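PDB 2NLZ: cephalosporin acylase from Bacillus halodurans, which probably cleaves amide bonds by N-terminal-nucleophile chemistry, in the manner of cephalosporin acylases and gamma-glutamyltranspeptidases. Local coordinates for residues D[373-385]-D[391-403]. The protein carries 1 engineered substitution. Numbering follows the deposited sequence.
Sequences FIQSNYMGFGSGV and GIAMQNRGHNFSL
Asn-396 and Tyr-378 meet where residues 377-385 fold over 393-400. OD1 of Asn-396 accepts the backbone N-H of Met-379 in its carbonyl plane (N to OD1 2.9 Å), while the backbone N of Asn-396 donates to Asn-377 O at 3.2 Å. With chi1 at 75°, CG of Asn-396 sits between its own N and C, which turns the amide toward 377-379; its ND2 makes a weak bond to Met-379 SD and a hydrogen bond to Pro-111 O. CD1 of Tyr-378 lies over one face of the Arg-397 guanidinium, 3.4 Å from NH1, but the planes stand 45° apart and NH1 meets the ring obliquely; NH1 also hydrogen-bonds to Thr-420 OG1. CD2 of His-399 meets the Tyr-378 ring edge at CE2, and the ring's two faces carry Met-379 CG and the Asn-400 amide. Loss of the ring, as with an alanine here, would probably remove part of the cover over the guanidinium face and leave a gap between Arg-397, His-399 and Asn-400. This fold-over follows strand 370-376 of the Ntn-hydrolase core, which runs between strands 71-78 and 359-365; a type II' turn from Met-379 to Gly-382 sends the chain back along 393-396. There Met-394 O takes both Ser-383 N (2.9 Å, in the carbonyl plane) and Ser-383 OG (2.8 Å, from above that plane), and water 1 also donates to it. Ser-383 OG in turn accepts from Val-385 N, an ST turn, and Met-394 N returns a bond to Val-385 O at 2.8 Å. ND2 of Asn-377 bridges the turn and the facing segment, donating to Phe-381 O (2.7 Å) and Ala-393 O (2.9 Å), with OD1 held by Ser-70. Farther out, helix 223-234 packs on Val-385 and Met-394.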
loop_
_atom_site.group_PDB
_atom_site.type_symbol
_atom_site.label_atom_id
_atom_site.label_comp_id
_atom_site.label_asym_id
_atom_site.label_seq_id
_atom_site.Cartn_x
_atom_site.Cartn_y
_atom_site.Cartn_z
ATOM N N PHE D 373 -15.613 -5.385 -30.619
ATOM C CA PHE D 373 -14.800 -5.393 -31.836
ATOM C C PHE D 373 -13.341 -5.467 -31.492
ATOM O O PHE D 373 -12.886 -4.784 -30.583
ATOM C CB PHE D 373 -15.021 -4.122 -32.665
ATOM C CG PHE D 373 -14.429 -4.187 -34.044
ATOM C CD1 PHE D 373 -15.187 -4.647 -35.118
ATOM C CD2 PHE D 373 -13.109 -3.799 -34.275
ATOM C CE1 PHE D 373 -14.638 -4.717 -36.399
ATOM C CE2 PHE D 373 -12.550 -3.870 -35.555
ATOM C CZ PHE D 373 -13.316 -4.318 -36.618
ATOM N N ILE D 374 -12.601 -6.258 -32.260
ATOM C CA ILE D 374 -11.183 -6.414 -32.035
ATOM C C ILE D 374 -10.448 -6.675 -33.362
ATOM O O ILE D 374 -10.946 -7.419 -34.212
ATOM C CB ILE D 374 -10.967 -7.523 -30.988
ATOM C CG1 ILE D 374 -9.515 -7.615 -30.535
ATOM C CG2 ILE D 374 -11.492 -8.836 -31.489
ATOM C CD1 ILE D 374 -9.369 -8.287 -29.197
ATOM N N GLN D 375 -9.293 -6.035 -33.564
ATOM C CA GLN D 375 -8.464 -6.316 -34.752
ATOM C C GLN D 375 -6.974 -6.259 -34.444
ATOM O O GLN D 375 -6.562 -5.541 -33.542
ATOM C CB GLN D 375 -8.817 -5.405 -35.950
ATOM C CG GLN D 375 -8.454 -3.953 -35.792
ATOM C CD GLN D 375 -8.929 -3.086 -36.923
ATOM O OE1 GLN D 375 -9.956 -3.354 -37.540
ATOM N NE2 GLN D 375 -8.191 -2.020 -37.194
ATOM N N SER D 376 -6.174 -7.010 -35.203
ATOM C CA SER D 376 -4.736 -7.088 -34.959
ATOM C C SER D 376 -3.902 -7.472 -36.185
ATOM O O SER D 376 -4.376 -8.150 -37.094
ATOM C CB SER D 376 -4.463 -8.069 -33.815
ATOM O OG SER D 376 -3.092 -8.372 -33.662
ATOM N N ASN D 377 -2.648 -7.023 -36.178
ATOM C CA ASN D 377 -1.622 -7.484 -37.101
ATOM C C ASN D 377 -0.819 -8.642 -36.512
ATOM O O ASN D 377 0.281 -8.944 -36.968
ATOM C CB ASN D 377 -0.689 -6.331 -37.451
ATOM C CG ASN D 377 -1.044 -5.683 -38.770
ATOM O OD1 ASN D 377 -2.084 -5.980 -39.344
ATOM N ND2 ASN D 377 -0.170 -4.800 -39.266
ATOM N N TYR D 378 -1.404 -9.291 -35.508
ATOM C CA TYR D 378 -0.734 -10.269 -34.651
ATOM C C TYR D 378 0.429 -9.639 -33.884
ATOM O O TYR D 378 0.209 -8.988 -32.863
ATOM C CB TYR D 378 -0.343 -11.532 -35.418
ATOM C CG TYR D 378 0.182 -12.648 -34.555
ATOM C CD1 TYR D 378 -0.400 -12.945 -33.321
ATOM C CD2 TYR D 378 1.257 -13.423 -34.975
ATOM C CE1 TYR D 378 0.093 -13.981 -32.525
ATOM C CE2 TYR D 378 1.747 -14.461 -34.192
ATOM C CZ TYR D 378 1.164 -14.733 -32.972
ATOM O OH TYR D 378 1.657 -15.759 -32.203
ATOM N N MET D 379 1.653 -9.796 -34.368
ATOM C CA MET D 379 2.801 -9.279 -33.631
ATOM C C MET D 379 3.107 -7.804 -33.904
ATOM O O MET D 379 3.832 -7.477 -34.843
ATOM C CB MET D 379 4.032 -10.141 -33.885
ATOM C CG MET D 379 3.947 -11.488 -33.221
ATOM S SD MET D 379 5.370 -12.528 -33.542
ATOM C CE MET D 379 5.119 -13.820 -32.324
ATOM N N GLY D 380 2.559 -6.925 -33.067
ATOM C CA GLY D 380 2.856 -5.502 -33.133
ATOM C C GLY D 380 2.488 -4.898 -34.471
ATOM O O GLY D 380 1.318 -4.860 -34.840
ATOM N N PHE D 381 3.501 -4.438 -35.202
ATOM C CA PHE D 381 3.319 -3.888 -36.541
ATOM C C PHE D 381 2.965 -4.985 -37.548
ATOM O O PHE D 381 2.431 -4.709 -38.622
ATOM C CB PHE D 381 4.585 -3.148 -36.981
ATOM C CG PHE D 381 4.670 -1.732 -36.486
ATOM C CD1 PHE D 381 4.059 -0.693 -37.191
ATOM C CD2 PHE D 381 5.374 -1.428 -35.337
ATOM C CE1 PHE D 381 4.139 0.624 -36.751
ATOM C CE2 PHE D 381 5.458 -0.114 -34.887
ATOM C CZ PHE D 381 4.841 0.917 -35.598
ATOM N N GLY D 382 3.258 -6.228 -37.188
ATOM C CA GLY D 382 2.948 -7.366 -38.033
ATOM C C GLY D 382 4.172 -7.949 -38.704
ATOM O O GLY D 382 5.199 -8.146 -38.074
ATOM N N SER D 383 4.055 -8.212 -39.997
ATOM C CA SER D 383 5.116 -8.868 -40.755
ATOM C C SER D 383 6.277 -7.952 -41.112
ATOM O O SER D 383 7.347 -8.422 -41.466
ATOM C CB SER D 383 4.531 -9.478 -42.030
ATOM O OG SER D 383 3.973 -8.484 -42.879
ATOM N N GLY D 384 6.051 -6.648 -41.036
ATOM C CA GLY D 384 7.028 -5.668 -41.497
ATOM C C GLY D 384 6.871 -5.314 -42.963
ATOM O O GLY D 384 7.456 -4.335 -43.452
ATOM N N VAL D 385 6.081 -6.115 -43.668
ATOM C CA VAL D 385 5.751 -5.823 -45.043
ATOM C C VAL D 385 4.735 -4.702 -45.073
ATOM O O VAL D 385 3.619 -4.843 -44.577
ATOM C CB VAL D 385 5.195 -7.052 -45.765
ATOM C CG1 VAL D 385 4.910 -6.731 -47.231
ATOM C CG2 VAL D 385 6.181 -8.184 -45.664
ATOM N N GLY D 391 0.628 2.586 -46.910
ATOM C CA GLY D 391 0.493 2.477 -45.459
ATOM C C GLY D 391 -0.252 1.240 -44.992
ATOM O O GLY D 391 -0.788 1.206 -43.878
ATOM N N ILE D 392 -0.307 0.221 -45.845
ATOM C CA ILE D 392 -0.910 -1.040 -45.440
ATOM C C ILE D 392 0.182 -1.884 -44.798
ATOM O O ILE D 392 1.013 -2.489 -45.485
ATOM C CB ILE D 392 -1.575 -1.790 -46.620
ATOM C CG1 ILE D 392 -2.611 -0.896 -47.311
ATOM C CG2 ILE D 392 -2.234 -3.076 -46.135
ATOM C CD1 ILE D 392 -3.127 -1.440 -48.625
ATOM N N ALA D 393 0.210 -1.882 -43.474
ATOM C CA ALA D 393 1.098 -2.770 -42.762
ATOM C C ALA D 393 0.443 -4.143 -42.692
ATOM O O ALA D 393 -0.619 -4.311 -42.084
ATOM C CB ALA D 393 1.368 -2.241 -41.383
ATOM N N MET D 394 1.077 -5.117 -43.331
ATOM C CA MET D 394 0.520 -6.460 -43.424
ATOM C C MET D 394 0.750 -7.249 -42.151
ATOM O O MET D 394 1.833 -7.210 -41.567
ATOM C CB MET D 394 1.104 -7.201 -44.622
ATOM C CG MET D 394 0.869 -6.483 -45.941
ATOM S SD MET D 394 -0.862 -6.457 -46.455
ATOM C CE MET D 394 -1.014 -8.087 -47.200
ATOM N N GLN D 395 -0.284 -7.962 -41.722
ATOM C CA GLN D 395 -0.220 -8.821 -40.542
ATOM C C GLN D 395 0.755 -9.993 -40.695
ATOM O O GLN D 395 1.116 -10.373 -41.808
ATOM C CB GLN D 395 -1.618 -9.362 -40.236
ATOM C CG GLN D 395 -2.216 -10.239 -41.324
ATOM C CD GLN D 395 -3.546 -10.819 -40.912
ATOM O OE1 GLN D 395 -3.915 -10.738 -39.743
ATOM N NE2 GLN D 395 -4.276 -11.407 -41.862
ATOM N N ASN D 396 1.180 -10.565 -39.575
ATOM C CA ASN D 396 1.967 -11.803 -39.612
ATOM C C ASN D 396 1.239 -13.009 -39.012
ATOM O O ASN D 396 1.866 -13.928 -38.505
ATOM C CB ASN D 396 3.376 -11.625 -39.012
ATOM C CG ASN D 396 3.375 -11.539 -37.490
ATOM O OD1 ASN D 396 2.490 -10.949 -36.881
ATOM N ND2 ASN D 396 4.386 -12.121 -36.880
ATOM N N ARG D 397 -0.088 -13.007 -39.129
ATOM C CA ARG D 397 -0.963 -14.046 -38.549
ATOM C C ARG D 397 -0.619 -15.500 -38.879
ATOM O O ARG D 397 -0.831 -16.372 -38.051
ATOM C CB ARG D 397 -2.421 -13.763 -38.909
ATOM C CG ARG D 397 -3.431 -14.675 -38.239
ATOM C CD ARG D 397 -3.288 -14.704 -36.728
ATOM N NE ARG D 397 -3.436 -13.385 -36.127
ATOM C CZ ARG D 397 -3.527 -13.182 -34.820
ATOM N NH1 ARG D 397 -3.487 -14.217 -33.979
ATOM N NH2 ARG D 397 -3.666 -11.944 -34.354
ATOM N N GLY D 398 -0.071 -15.752 -40.063
ATOM C CA GLY D 398 0.335 -17.096 -40.471
ATOM C C GLY D 398 1.418 -17.734 -39.616
ATOM O O GLY D 398 1.645 -18.944 -39.693
ATOM N N HIS D 399 2.079 -16.922 -38.792
ATOM C CA HIS D 399 3.067 -17.405 -37.829
ATOM C C HIS D 399 2.461 -18.377 -36.798
ATOM O O HIS D 399 3.184 -19.178 -36.202
ATOM C CB HIS D 399 3.734 -16.219 -37.136
ATOM C CG HIS D 399 4.795 -16.601 -36.150
ATOM N ND1 HIS D 399 6.098 -16.851 -36.521
ATOM C CD2 HIS D 399 4.747 -16.760 -34.806
ATOM C CE1 HIS D 399 6.808 -17.148 -35.448
ATOM N NE2 HIS D 399 6.012 -17.101 -34.396
ATOM N N ASN D 400 1.140 -18.313 -36.618
ATOM C CA ASN D 400 0.407 -19.188 -35.694
ATOM C C ASN D 400 0.265 -20.637 -36.173
ATOM O O ASN D 400 -0.010 -21.538 -35.373
ATOM C CB ASN D 400 -0.987 -18.613 -35.398
ATOM C CG ASN D 400 -1.008 -17.700 -34.185
ATOM O OD1 ASN D 400 -0.547 -18.070 -33.102
ATOM N ND2 ASN D 400 -1.559 -16.502 -34.358
ATOM N N PHE D 401 0.436 -20.850 -37.476
ATOM C CA PHE D 401 0.318 -22.177 -38.072
ATOM C C PHE D 401 1.421 -23.103 -37.578
ATOM O O PHE D 401 2.558 -22.677 -37.380
ATOM C CB PHE D 401 0.413 -22.092 -39.599
ATOM C CG PHE D 401 -0.879 -21.716 -40.290
ATOM C CD1 PHE D 401 -1.976 -22.570 -40.268
ATOM C CD2 PHE D 401 -0.974 -20.528 -41.011
ATOM C CE1 PHE D 401 -3.150 -22.239 -40.920
ATOM C CE2 PHE D 401 -2.146 -20.187 -41.672
ATOM C CZ PHE D 401 -3.238 -21.043 -41.623
ATOM N N SER D 402 1.078 -24.373 -37.395
ATOM C CA SER D 402 2.053 -25.390 -37.023
ATOM C C SER D 402 2.628 -26.026 -38.278
ATOM O O SER D 402 1.939 -26.159 -39.288
ATOM C CB SER D 402 1.394 -26.463 -36.149
ATOM O OG SER D 402 2.347 -27.383 -35.637
ATOM N N LEU D 403 3.896 -26.412 -38.214
ATOM C CA LEU D 403 4.527 -27.117 -39.324
ATOM C C LEU D 403 4.694 -28.611 -39.031
ATOM O O LEU D 403 5.370 -29.336 -39.767
ATOM C CB LEU D 403 5.850 -26.458 -39.696
ATOM C CG LEU D 403 5.681 -25.061 -40.298
ATOM C CD1 LEU D 403 7.024 -24.404 -40.574
ATOM C CD2 LEU D 403 4.851 -25.118 -41.571
HETATM O O HOH W 1 3.695 -5.481 -40.751
#